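Local coordinates for UDP-N-Acetylglucosamine 2-Epimerase (Thermus thermophilus, PDB 1V4V), which probably catalyses the reversible epimerisation at C2 that interconverts UDP-N-acetylglucosamine and UDP-N-acetylmannosamine, at residues A[4-9]-A[363-368]; A[36-41]-A[55-60]; A[61-66]-A[80-85]; A[118-123]-A[141-146]; A[170-175]-A[369-374]. All coordinates share one frame; numbering follows the deposited sequence. Where two conformers were deposited one is given.

Contact 1 (A[4-9]-A[363-368]); sequences GMKRVV and WRLGLG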
# COMPACT_ATOMS: atom_id res chain seq x y z
N GLY A 4 22.58 15.51 15.01
CA GLY A 4 21.62 16.38 14.29
C GLY A 4 20.31 16.52 15.04
O GLY A 4 20.04 15.75 15.97
N MSE A 5 19.50 17.50 14.65
CA MSE A 5 18.22 17.73 15.32
C MSE A 5 17.14 16.78 14.82
O MSE A 5 16.28 16.34 15.59
CB MSE A 5 17.76 19.18 15.12
CG MSE A 5 16.99 19.45 13.83
SE MSE A 5 18.06 19.64 12.23
CE MSE A 5 17.57 21.44 11.76
N LYS A 6 17.17 16.46 13.53
CA LYS A 6 16.18 15.55 12.94
C LYS A 6 16.60 14.10 13.20
O LYS A 6 17.79 13.78 13.21
CB LYS A 6 16.06 15.78 11.44
CG LYS A 6 15.63 17.19 11.02
CD LYS A 6 14.27 17.56 11.58
CE LYS A 6 13.67 18.75 10.83
NZ LYS A 6 14.60 19.91 10.77
N ARG A 7 15.61 13.23 13.39
CA ARG A 7 15.90 11.83 13.63
C ARG A 7 15.33 10.96 12.51
O ARG A 7 14.16 11.09 12.14
CB ARG A 7 15.34 11.40 14.99
CG ARG A 7 15.78 12.31 16.14
CD ARG A 7 15.46 11.70 17.50
NE ARG A 7 15.50 12.68 18.58
CZ ARG A 7 16.56 13.44 18.88
NH1 ARG A 7 17.67 13.36 18.17
NH2 ARG A 7 16.49 14.30 19.89
N VAL A 8 16.16 10.07 11.97
CA VAL A 8 15.75 9.18 10.89
C VAL A 8 15.89 7.75 11.36
O VAL A 8 16.99 7.26 11.60
CB VAL A 8 16.64 9.40 9.64
CG1 VAL A 8 16.18 8.48 8.51
CG2 VAL A 8 16.57 10.84 9.21
N VAL A 9 14.76 7.06 11.48
CA VAL A 9 14.77 5.69 11.94
C VAL A 9 14.77 4.69 10.79
O VAL A 9 13.92 4.75 9.90
CB VAL A 9 13.54 5.40 12.85
CG1 VAL A 9 13.55 3.94 13.31
CG2 VAL A 9 13.56 6.33 14.07
N TRP A 363 16.91 16.21 1.93
CA TRP A 363 16.16 17.12 1.07
C TRP A 363 14.70 17.20 1.50
O TRP A 363 14.13 18.29 1.56
CB TRP A 363 16.25 16.64 -0.38
CG TRP A 363 15.29 17.31 -1.31
CD1 TRP A 363 15.17 18.65 -1.55
CD2 TRP A 363 14.30 16.66 -2.12
NE1 TRP A 363 14.18 18.87 -2.47
CE2 TRP A 363 13.62 17.67 -2.84
CE3 TRP A 363 13.92 15.33 -2.31
CZ2 TRP A 363 12.59 17.39 -3.73
CZ3 TRP A 363 12.89 15.05 -3.20
CH2 TRP A 363 12.24 16.08 -3.91
N ARG A 364 14.10 16.06 1.81
CA ARG A 364 12.71 16.02 2.26
C ARG A 364 12.56 16.74 3.59
O ARG A 364 11.51 17.34 3.86
CB ARG A 364 12.23 14.58 2.41
CG ARG A 364 11.88 13.89 1.10
CD ARG A 364 10.91 14.74 0.30
NE ARG A 364 10.00 13.93 -0.49
CZ ARG A 364 9.22 14.42 -1.45
NH1 ARG A 364 9.25 15.71 -1.74
NH2 ARG A 364 8.41 13.61 -2.12
N LEU A 365 13.60 16.68 4.41
CA LEU A 365 13.58 17.32 5.72
C LEU A 365 14.08 18.77 5.65
O LEU A 365 14.26 19.42 6.68
CB LEU A 365 14.44 16.53 6.71
CG LEU A 365 13.95 15.11 7.05
CD1 LEU A 365 14.98 14.40 7.90
CD2 LEU A 365 12.61 15.19 7.78
N GLY A 366 14.30 19.25 4.43
CA GLY A 366 14.75 20.62 4.24
C GLY A 366 16.15 20.91 4.76
O GLY A 366 16.42 22.01 5.25
N LEU A 367 17.05 19.94 4.64
CA LEU A 367 18.42 20.10 5.11
C LEU A 367 19.42 19.97 3.96
O LEU A 367 20.57 19.60 4.17
CB LEU A 367 18.75 19.06 6.18
CG LEU A 367 18.02 19.15 7.52
CD1 LEU A 367 18.46 18.01 8.42
CD2 LEU A 367 18.32 20.49 8.18
N GLY A 368 18.96 20.27 2.75
CA GLY A 368 19.84 20.17 1.59
C GLY A 368 19.07 20.06 0.29
O GLY A 368 17.86 19.87 0.30
O HOH W 1 14.37 21.89 8.14
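Leu365 and Leu367 both direct their isobutyl groups at the start of strand 6-12 and the residue before it, where Met5, Lys6 and Val8 receive them. Leu365 uses a single methyl: its CD1 lies 3.9 Å from Lys6 CB and 4.1 Å from Val8 CG2. With Val8 CG1 trans to the backbone N (chi1 -179°), it is the other methyl, CG2, that faces the leucine, and the two side chains meet at a slant. Leu367 divides its methyls between two partners, CD1 resting 3.9 Å from Lys6 CG and CD2 3.8 Å from Met5 CE. Met5, a selenomethionine, and Leu367 run past each other in opposite senses. The two leucines follow helix 353-364, which ends in a Schellman motif: Gly366, at a positive phi of 66°, gives its N to Trp363 O at 3.0 Å, and the chain then turns to bring Leu367 to the strand. A C-terminal helix packed against the N-terminal domain is a recognised feature of the GT-B fold. On the polar side, the Lys6 chain bends at chi2 and again at chi4, bringing NZ near the Leu365 carbonyl; water 1 accepts a weak bond from Lys6 NZ at 3.3 Å and donates to Leu365 O at 2.9 Å. Leu34 of the adjacent strand touches Lys6 and both leucines, while Arg364 forms salt bridges with Asp148 and Glu169.

Contact 2 (A[36-41]-A[55-60]); sequences PLVLLT and FGIQED
Asp60 meets Val38 with its backbone N and its carboxylate together, in the loop that closes a beta-alpha-beta crossover leading from strand 34-40 through helix 45-53 to the edge strand 61-62 of the N-terminal parallel sheet. Val38 N donates to Asp60 OD2 at 2.8 Å with an N-H...O angle of 162°, meeting the lone pair of that oxygen that points away from OD1. Asp60 N returns a bond of 2.8 Å to Val38 O, with the donor in the carbonyl plane. Both backbone polar atoms of Val38 are thereby satisfied by one residue, and a further backbone bond joins Val38 to Arg61 as the new strand begins. The fit depends on Asp60 CG standing beside its own backbone N (chi1 -68°), which swings the carboxylate back over the strand. Leu37 meets this carboxylate at about a right angle, its CD2 3.6 Å from Asp60 CG. On the far side of Val38 along the strand, Leu40 and Glu59 also cross nearly perpendicularly, Leu40 CG lying 3.6 Å from Glu59 CB. It is mainly the aliphatic part of Glu59 that meets Leu40; its chain bends at chi2 and OE1 makes a salt bridge with Arg49. Ile57 comes in against the CG2 branch of Val38, the methyl carbons Val38 CG2 and Ile57 CG2 being 4.1 Å apart.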
# COMPACT_ATOMS: atom_id res chain seq x y z
N PRO A 36 20.80 9.25 12.51
CA PRO A 36 20.15 7.99 12.15
C PRO A 36 19.98 7.09 13.37
O PRO A 36 20.80 7.12 14.29
CB PRO A 36 21.12 7.39 11.13
CG PRO A 36 22.45 7.79 11.71
CD PRO A 36 22.23 9.24 12.14
N LEU A 37 18.90 6.32 13.39
CA LEU A 37 18.63 5.40 14.48
C LEU A 37 18.16 4.09 13.88
O LEU A 37 17.61 4.07 12.77
CB LEU A 37 17.53 5.94 15.39
CG LEU A 37 17.79 7.25 16.14
CD1 LEU A 37 16.51 7.66 16.86
CD2 LEU A 37 18.93 7.08 17.14
N VAL A 38 18.38 2.99 14.60
CA VAL A 38 17.97 1.68 14.11
C VAL A 38 16.95 1.00 15.00
O VAL A 38 17.15 0.85 16.20
CB VAL A 38 19.20 0.74 13.96
CG1 VAL A 38 18.75 -0.68 13.65
CG2 VAL A 38 20.10 1.25 12.84
N LEU A 39 15.85 0.58 14.38
CA LEU A 39 14.79 -0.14 15.06
C LEU A 39 14.76 -1.53 14.45
O LEU A 39 14.46 -1.67 13.26
CB LEU A 39 13.42 0.53 14.82
CG LEU A 39 12.20 -0.28 15.27
CD1 LEU A 39 12.23 -0.48 16.78
CD2 LEU A 39 10.93 0.44 14.85
N LEU A 40 15.11 -2.55 15.22
CA LEU A 40 15.07 -3.92 14.70
C LEU A 40 13.64 -4.40 14.79
O LEU A 40 12.95 -4.14 15.78
CB LEU A 40 16.00 -4.84 15.51
CG LEU A 40 17.48 -4.43 15.46
CD1 LEU A 40 18.33 -5.52 16.10
CD2 LEU A 40 17.91 -4.20 14.02
N THR A 41 13.19 -5.13 13.77
CA THR A 41 11.81 -5.60 13.72
C THR A 41 11.66 -7.10 13.52
O THR A 41 10.54 -7.59 13.31
CB THR A 41 11.06 -4.89 12.57
OG1 THR A 41 11.68 -5.24 11.32
CG2 THR A 41 11.12 -3.38 12.73
N PHE A 55 29.74 -3.42 10.25
CA PHE A 55 29.65 -2.04 9.80
C PHE A 55 29.76 -1.03 10.93
O PHE A 55 29.66 0.17 10.70
CB PHE A 55 28.34 -1.82 9.04
CG PHE A 55 28.05 -2.88 8.02
CD1 PHE A 55 27.29 -3.99 8.36
CD2 PHE A 55 28.56 -2.79 6.73
CE1 PHE A 55 27.04 -5.00 7.43
CE2 PHE A 55 28.31 -3.78 5.79
CZ PHE A 55 27.55 -4.89 6.14
N GLY A 56 29.98 -1.52 12.15
CA GLY A 56 30.11 -0.63 13.29
C GLY A 56 28.80 0.08 13.63
O GLY A 56 28.80 1.27 13.93
N ILE A 57 27.71 -0.67 13.58
CA ILE A 57 26.38 -0.13 13.88
C ILE A 57 25.71 -0.91 15.01
O ILE A 57 25.81 -2.14 15.07
CB ILE A 57 25.47 -0.19 12.62
CG1 ILE A 57 26.05 0.70 11.52
CG2 ILE A 57 24.05 0.26 12.96
CD1 ILE A 57 25.35 0.56 10.18
N GLN A 58 25.04 -0.19 15.90
CA GLN A 58 24.33 -0.80 17.02
C GLN A 58 22.87 -0.41 16.88
O GLN A 58 22.57 0.66 16.35
CB GLN A 58 24.87 -0.25 18.34
CG GLN A 58 26.34 0.15 18.30
CD GLN A 58 27.27 -1.01 18.00
OE1 GLN A 58 28.44 -0.81 17.67
NE2 GLN A 58 26.75 -2.23 18.12
N GLU A 59 21.95 -1.25 17.34
CA GLU A 59 20.54 -0.90 17.23
C GLU A 59 20.15 -0.03 18.42
O GLU A 59 20.80 -0.07 19.46
CB GLU A 59 19.64 -2.15 17.18
CG GLU A 59 19.10 -2.65 18.51
CD GLU A 59 20.07 -3.54 19.25
OE1 GLU A 59 19.67 -4.15 20.26
OE2 GLU A 59 21.24 -3.63 18.82
N ASP A 60 19.10 0.75 18.25
CA ASP A 60 18.63 1.64 19.30
C ASP A 60 17.41 1.08 20.01
O ASP A 60 17.18 1.37 21.18
CB ASP A 60 18.30 3.01 18.69
CG ASP A 60 19.53 3.73 18.20
OD1 ASP A 60 20.29 4.25 19.05
OD2 ASP A 60 19.75 3.78 16.97

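Contact 3 (A[61-66]-A[80-85]); sequences RNLDVM and LPQAAR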
# COMPACT_ATOMS: atom_id res chain seq x y z
N ARG A 61 16.63 0.27 19.30
CA ARG A 61 15.42 -0.32 19.88
C ARG A 61 15.04 -1.58 19.12
O ARG A 61 15.44 -1.77 17.97
CB ARG A 61 14.28 0.71 19.83
CG ARG A 61 13.00 0.26 20.51
CD ARG A 61 12.19 1.47 20.96
NE ARG A 61 10.86 1.11 21.43
CZ ARG A 61 10.07 1.92 22.14
NH1 ARG A 61 10.49 3.14 22.46
NH2 ARG A 61 8.87 1.52 22.52
N ASN A 62 14.28 -2.46 19.77
CA ASN A 62 13.85 -3.71 19.16
C ASN A 62 12.36 -3.93 19.42
O ASN A 62 11.86 -3.61 20.49
CB ASN A 62 14.60 -4.90 19.76
CG ASN A 62 16.10 -4.77 19.65
OD1 ASN A 62 16.72 -3.93 20.30
ND2 ASN A 62 16.71 -5.60 18.81
N LEU A 63 11.66 -4.48 18.43
CA LEU A 63 10.24 -4.77 18.62
C LEU A 63 10.19 -6.15 19.27
O LEU A 63 11.15 -6.91 19.19
CB LEU A 63 9.50 -4.79 17.28
CG LEU A 63 9.42 -3.47 16.52
CD1 LEU A 63 8.50 -3.64 15.30
CD2 LEU A 63 8.88 -2.38 17.44
N ASP A 64 9.07 -6.48 19.91
CA ASP A 64 8.92 -7.77 20.56
C ASP A 64 8.20 -8.71 19.60
O ASP A 64 6.99 -8.60 19.40
CB ASP A 64 8.12 -7.59 21.86
CG ASP A 64 8.09 -8.86 22.70
OD1 ASP A 64 7.82 -8.75 23.91
OD2 ASP A 64 8.30 -9.95 22.14
N VAL A 65 8.96 -9.62 19.00
CA VAL A 65 8.41 -10.55 18.02
C VAL A 65 8.55 -12.01 18.44
O VAL A 65 9.60 -12.44 18.90
CB VAL A 65 9.10 -10.35 16.65
CG1 VAL A 65 8.54 -11.33 15.63
CG2 VAL A 65 8.90 -8.92 16.18
N MSE A 66 7.47 -12.78 18.26
CA MSE A 66 7.47 -14.20 18.61
C MSE A 66 8.46 -14.94 17.71
O MSE A 66 8.75 -14.51 16.60
CB MSE A 66 6.07 -14.80 18.42
CG MSE A 66 4.93 -14.08 19.13
SE MSE A 66 3.19 -14.90 18.82
CE MSE A 66 3.66 -16.10 17.38
N LEU A 80 2.02 -3.86 14.23
CA LEU A 80 1.48 -2.51 14.11
C LEU A 80 1.48 -1.57 15.32
O LEU A 80 2.05 -0.49 15.26
CB LEU A 80 0.06 -2.57 13.53
CG LEU A 80 -0.52 -1.24 13.06
CD1 LEU A 80 0.38 -0.64 11.98
CD2 LEU A 80 -1.93 -1.45 12.51
N PRO A 81 0.84 -1.97 16.44
CA PRO A 81 0.81 -1.09 17.62
C PRO A 81 2.17 -0.78 18.23
O PRO A 81 2.48 0.38 18.50
CB PRO A 81 -0.09 -1.85 18.59
CG PRO A 81 -0.95 -2.70 17.69
CD PRO A 81 0.06 -3.19 16.69
N GLN A 82 2.96 -1.81 18.47
CA GLN A 82 4.27 -1.59 19.08
C GLN A 82 5.21 -0.83 18.16
O GLN A 82 6.11 -0.15 18.63
CB GLN A 82 4.89 -2.92 19.51
CG GLN A 82 5.23 -3.87 18.39
CD GLN A 82 5.94 -5.11 18.90
OE1 GLN A 82 6.89 -5.01 19.69
NE2 GLN A 82 5.50 -6.27 18.45
N ALA A 83 5.00 -0.94 16.84
CA ALA A 83 5.85 -0.22 15.90
C ALA A 83 5.50 1.27 15.96
O ALA A 83 6.38 2.13 15.97
CB ALA A 83 5.64 -0.74 14.47
N ALA A 84 4.20 1.57 15.99
CA ALA A 84 3.75 2.95 16.06
C ALA A 84 4.28 3.62 17.32
O ALA A 84 4.74 4.76 17.29
CB ALA A 84 2.22 3.00 16.07
N ARG A 85 4.20 2.90 18.44
CA ARG A 85 4.67 3.42 19.72
C ARG A 85 6.18 3.63 19.72
O ARG A 85 6.68 4.65 20.21
CB ARG A 85 4.28 2.48 20.86
CG ARG A 85 4.72 2.99 22.24
CD ARG A 85 4.04 2.24 23.39
NE ARG A 85 4.22 0.80 23.31
CZ ARG A 85 3.35 -0.04 22.74
NH1 ARG A 85 2.23 0.42 22.21
NH2 ARG A 85 3.60 -1.34 22.71
O HOH W 2 7.15 -0.31 21.12
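Gln82 reaches from helix 72-89 to the backbone of Asp64 and holds it through both ends of its amide. Asp64 N donates to Gln82 OE1 at 2.6 Å, tilted somewhat from the carbonyl plane, and Gln82 NE2 donates to Asp64 O at 2.9 Å in a nearly straight bond (172°). That oxygen lies almost in the plane of the Gln82 amide, whereas the donor stands above the plane of the Asp64 carbonyl. The glutamine gets there by taking the crowded first rotamer (chi1 65°) and then running extended. Beside this polar pair lies the close-packed part: Leu63 turns into the helix, its CD2 3.7 Å from Gln82 O and its CD1 4.2 Å from Ala83 CB. The contact thus seats the chain leaving the edge strand 61-62 on the helix that follows it in the Rossmann-like N-terminal domain. Leu80, Pro81 and Ala84 of the same helix pack on the second subunit of the homodimer.

Toward Arg61 and the exposed Arg85 the packing is looser. The nearest approach there is Arg61 NH2 to Arg85 CG at 4.4 Å, and water 2 bridges the two segments, accepting from Arg61 NH2 at 2.9 Å and donating to Gln82 O at 2.7 Å. Glu89 forms a salt bridge with Arg61, probably offsetting the closeness of Arg85. Because NE2 also donates to Arg78 O, both ends of the Gln82 amide are engaged with partners of fixed polarity, which sets its flip and ties strand exit to helix through a neutral amide.

Contact 4 (A[118-123]-A[141-146]); sequences VGHVEA and RLTDVL
His120 and Asp144 supply the one direct hydrogen bond of this buried contact, between strand 118-121 and helix 136-146 of a beta-alpha-beta unit. His120 ND1 donates to Asp144 OD1 at 2.7 Å along a practically straight line (177°). The oxygen lies in the imidazole plane and is met on its syn side, somewhat out of the carboxylate plane; the two planes are 53° apart. The ring is swung away from its own backbone N (chi1 -165°) and projects toward the helix.

The ring's main apolar contact comes from Thr143, whose CG2 lies over one face, 3.9 Å from the His120 centroid, in a CH-pi interaction. Its hydroxyl turns back to Asn139 O within the helix.

A water-mediated link joins the ends of the segments: water 3 accepts from Val118 N at 3.0 Å and donates to Leu146 O at 2.6 Å. Elsewhere, Leu142 and Val145 pack against Val145 and Arg141 of the second subunit.

Since His120 NE2 bonds Gly99 O and Asp144 OD2 forms a salt bridge with Arg126, both ring nitrogens and both carboxylate oxygens have partners; the ring's rotation is fixed, and the arginine would be expected to stabilise an aspartate that lies close to Asp150.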
# COMPACT_ATOMS: atom_id res chain seq x y z
N VAL A 118 7.57 8.42 5.30
CA VAL A 118 8.25 7.15 5.09
C VAL A 118 8.99 7.10 3.76
O VAL A 118 8.48 7.57 2.74
CB VAL A 118 7.23 5.98 5.11
CG1 VAL A 118 7.92 4.67 4.73
CG2 VAL A 118 6.60 5.86 6.47
N GLY A 119 10.18 6.52 3.78
CA GLY A 119 10.97 6.37 2.57
C GLY A 119 11.15 4.88 2.34
O GLY A 119 11.37 4.14 3.30
N HIS A 120 11.06 4.44 1.09
CA HIS A 120 11.21 3.02 0.77
C HIS A 120 12.45 2.78 -0.08
O HIS A 120 12.51 3.20 -1.24
CB HIS A 120 9.96 2.54 0.02
CG HIS A 120 9.83 1.05 -0.04
ND1 HIS A 120 8.84 0.42 -0.77
CD2 HIS A 120 10.54 0.06 0.56
CE1 HIS A 120 8.94 -0.88 -0.61
NE2 HIS A 120 9.96 -1.13 0.20
N VAL A 121 13.44 2.11 0.50
CA VAL A 121 14.70 1.81 -0.18
C VAL A 121 14.56 0.59 -1.10
O VAL A 121 13.92 -0.40 -0.75
CB VAL A 121 15.83 1.58 0.85
CG1 VAL A 121 17.16 1.31 0.14
CG2 VAL A 121 15.96 2.81 1.76
N GLU A 122 15.17 0.69 -2.28
CA GLU A 122 15.14 -0.36 -3.30
C GLU A 122 13.71 -0.67 -3.72
O GLU A 122 13.33 -1.83 -3.86
CB GLU A 122 15.83 -1.65 -2.82
CG GLU A 122 16.32 -2.52 -3.98
CD GLU A 122 16.79 -3.91 -3.57
OE1 GLU A 122 17.65 -4.01 -2.67
OE2 GLU A 122 16.29 -4.89 -4.15
N ALA A 123 12.93 0.38 -3.94
CA ALA A 123 11.52 0.27 -4.32
C ALA A 123 11.25 0.25 -5.82
O ALA A 123 12.03 0.77 -6.62
CB ALA A 123 10.74 1.42 -3.69
N ARG A 141 3.38 -2.98 -2.93
CA ARG A 141 2.47 -2.01 -3.52
C ARG A 141 1.79 -1.21 -2.41
O ARG A 141 1.63 0.01 -2.53
CB ARG A 141 1.44 -2.72 -4.39
CG ARG A 141 2.02 -3.24 -5.70
CD ARG A 141 0.98 -3.98 -6.52
NE ARG A 141 -0.17 -3.13 -6.79
CZ ARG A 141 -1.25 -3.53 -7.47
NH1 ARG A 141 -1.31 -4.77 -7.94
NH2 ARG A 141 -2.27 -2.70 -7.64
N LEU A 142 1.40 -1.89 -1.33
CA LEU A 142 0.75 -1.22 -0.20
C LEU A 142 1.73 -0.22 0.42
O LEU A 142 1.38 0.93 0.68
CB LEU A 142 0.33 -2.25 0.85
CG LEU A 142 -0.84 -3.18 0.49
CD1 LEU A 142 -0.97 -4.27 1.55
CD2 LEU A 142 -2.15 -2.36 0.40
N THR A 143 2.96 -0.67 0.66
CA THR A 143 3.97 0.20 1.24
C THR A 143 4.20 1.45 0.40
O THR A 143 4.31 2.56 0.93
CB THR A 143 5.32 -0.53 1.40
OG1 THR A 143 5.15 -1.65 2.27
CG2 THR A 143 6.38 0.41 1.99
N ASP A 144 4.24 1.29 -0.92
CA ASP A 144 4.47 2.44 -1.79
C ASP A 144 3.31 3.42 -1.88
O ASP A 144 3.49 4.56 -2.29
CB ASP A 144 4.90 1.98 -3.19
CG ASP A 144 6.29 1.38 -3.18
OD1 ASP A 144 7.06 1.71 -2.26
OD2 ASP A 144 6.61 0.58 -4.09
N VAL A 145 2.12 2.98 -1.51
CA VAL A 145 0.99 3.90 -1.50
C VAL A 145 1.30 4.97 -0.44
O VAL A 145 1.04 6.16 -0.63
CB VAL A 145 -0.32 3.19 -1.08
CG1 VAL A 145 -1.36 4.22 -0.64
CG2 VAL A 145 -0.85 2.37 -2.23
N LEU A 146 1.90 4.53 0.66
CA LEU A 146 2.22 5.39 1.80
C LEU A 146 3.56 6.13 1.77
O LEU A 146 3.79 7.01 2.60
CB LEU A 146 2.18 4.57 3.09
CG LEU A 146 0.95 3.69 3.30
CD1 LEU A 146 1.12 2.95 4.62
CD2 LEU A 146 -0.31 4.55 3.30
O HOH W 3 4.92 8.94 3.97

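Contact 5 (A[170-175]-A[369-374]); sequences GILVTG and PRPEDW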
# COMPACT_ATOMS: atom_id res chain seq x y z
N GLY A 170 8.40 12.36 -6.21
CA GLY A 170 8.46 11.39 -5.13
C GLY A 170 9.32 10.17 -5.43
O GLY A 170 9.30 9.20 -4.67
N ILE A 171 10.06 10.21 -6.54
CA ILE A 171 10.92 9.09 -6.91
C ILE A 171 12.33 9.55 -7.22
O ILE A 171 12.53 10.55 -7.92
CB ILE A 171 10.39 8.37 -8.17
CG1 ILE A 171 8.94 7.93 -7.96
CG2 ILE A 171 11.27 7.16 -8.49
CD1 ILE A 171 8.25 7.47 -9.23
N LEU A 172 13.31 8.81 -6.71
CA LEU A 172 14.73 9.10 -6.93
C LEU A 172 15.39 7.80 -7.37
O LEU A 172 15.28 6.79 -6.69
CB LEU A 172 15.39 9.60 -5.64
CG LEU A 172 16.89 9.90 -5.69
CD1 LEU A 172 17.14 11.13 -6.55
CD2 LEU A 172 17.41 10.14 -4.28
N VAL A 173 16.07 7.81 -8.52
CA VAL A 173 16.76 6.61 -8.99
C VAL A 173 18.13 6.66 -8.33
O VAL A 173 18.92 7.56 -8.58
CB VAL A 173 16.92 6.60 -10.52
CG1 VAL A 173 17.69 5.37 -10.96
CG2 VAL A 173 15.55 6.62 -11.18
N THR A 174 18.42 5.67 -7.49
CA THR A 174 19.66 5.65 -6.73
C THR A 174 20.70 4.59 -7.10
O THR A 174 21.87 4.75 -6.78
CB THR A 174 19.37 5.46 -5.24
OG1 THR A 174 18.78 4.17 -5.04
CG2 THR A 174 18.39 6.53 -4.74
N GLY A 175 20.26 3.53 -7.76
CA GLY A 175 21.17 2.44 -8.05
C GLY A 175 21.04 1.56 -6.81
O GLY A 175 20.29 1.91 -5.90
N PRO A 369 19.76 20.16 -0.86
CA PRO A 369 19.15 20.07 -2.19
C PRO A 369 18.90 18.63 -2.63
O PRO A 369 19.47 17.69 -2.08
CB PRO A 369 20.16 20.78 -3.07
CG PRO A 369 21.45 20.36 -2.46
CD PRO A 369 21.19 20.52 -0.97
N ARG A 370 18.04 18.46 -3.64
CA ARG A 370 17.73 17.13 -4.16
C ARG A 370 18.91 16.59 -4.96
O ARG A 370 19.36 17.22 -5.91
CB ARG A 370 16.50 17.18 -5.07
CG ARG A 370 16.16 15.84 -5.73
CD ARG A 370 14.99 15.97 -6.69
NE ARG A 370 14.62 14.70 -7.32
CZ ARG A 370 15.42 14.00 -8.12
NH1 ARG A 370 14.99 12.86 -8.65
NH2 ARG A 370 16.64 14.42 -8.40
N PRO A 371 19.42 15.41 -4.58
CA PRO A 371 20.55 14.82 -5.30
C PRO A 371 20.13 14.44 -6.71
O PRO A 371 18.94 14.31 -6.99
CB PRO A 371 20.90 13.60 -4.45
CG PRO A 371 19.55 13.17 -3.94
CD PRO A 371 18.93 14.49 -3.53
N GLU A 372 21.10 14.28 -7.60
CA GLU A 372 20.80 13.91 -8.98
C GLU A 372 20.68 12.39 -9.05
O GLU A 372 21.35 11.67 -8.32
CB GLU A 372 21.92 14.38 -9.91
CG GLU A 372 22.14 15.89 -9.89
CD GLU A 372 23.14 16.35 -10.93
OE1 GLU A 372 24.29 15.85 -10.91
OE2 GLU A 372 22.79 17.21 -11.76
N ASP A 373 19.81 11.91 -9.94
CA ASP A 373 19.60 10.48 -10.11
C ASP A 373 20.81 9.76 -10.69
O ASP A 373 21.54 10.31 -11.52
CB ASP A 373 18.41 10.22 -11.05
CG ASP A 373 17.09 10.70 -10.49
OD1 ASP A 373 16.84 10.48 -9.29
OD2 ASP A 373 16.30 11.28 -11.26
N TRP A 374 21.01 8.52 -10.25
CA TRP A 374 22.10 7.69 -10.75
C TRP A 374 21.73 7.37 -12.19
O TRP A 374 20.57 7.14 -12.51
CB TRP A 374 22.19 6.39 -9.94
CG TRP A 374 23.07 5.34 -10.55
CD1 TRP A 374 24.44 5.33 -10.61
CD2 TRP A 374 22.64 4.13 -11.20
NE1 TRP A 374 24.88 4.19 -11.24
CE2 TRP A 374 23.80 3.44 -11.62
CE3 TRP A 374 21.38 3.57 -11.46
CZ2 TRP A 374 23.74 2.21 -12.29
CZ3 TRP A 374 21.32 2.34 -12.13
CH2 TRP A 374 22.50 1.68 -12.54
O HOH W 4 13.64 10.01 -10.47
O HOH W 5 12.04 12.66 -10.10
O HOH W 6 12.37 13.39 -7.41
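The C-terminal tail 369-374 runs beside strand 171-173, the outermost strand of the N-terminal parallel sheet in this chain, with the two directions 40° apart. Trp374 N donates to Val173 O at 2.8 Å, a backbone bond that pins the tail to the strand. Asp373 OD1 accepts from Val173 N at 2.9 Å and from Arg370 NH1, its salt-bridge partner, at 3.1 Å; the two donors come from opposite faces of the carboxylate. A second Asp373 conformer was deposited, so these bonds hold for the one described alone. Arg370 is extended as far as NE and slides antiparallel past Leu172, whose CD1 lies over one guanidinium face, 3.7 Å from Arg370 CZ. Water 6 accepts from Arg370 NE at 2.6 Å near the guanidinium plane. Pro371 CG touches Leu172 CD2 at 3.7 Å, the side chains crossing about perpendicularly. At the far end, Gly175 CA lies 3.6 Å from Trp374 CE3, near the rim of the indole, where the absence of a side chain permits the close approach. Helix 353-364 adjoins the same region, its Met356 touching Leu172 and Thr174 and its Trp363 touching Arg370, while helix 155-162 packs on Ile171 and Val173.

In the fold
All five contacts reach one sheet, the seven-stranded parallel sheet of the N-terminal domain of this GT-B protein. Contacts 3 and 5 involve its two outermost strands, and their centres are about 31 Å apart. Contacts 1, 2 and 3 follow neighbouring strands: Val8 O and Leu37 N, 2.8 Å apart, join contacts 1 and 2, and Leu40 N and Arg61 O, 2.9 Å apart, join contacts 2 and 3. Contacts 1 and 5 both fasten the C-terminal end of the chain to this domain and meet where Arg364 NH2 lies 3.7 Å from Gly170 CA. Contacts 3 and 4, with centres about 19 Å apart, both adjoin the second subunit. An acetic acid molecule, probably from the crystallisation liquor, lies about 4 Å from the Leu365 side chain of contact 1.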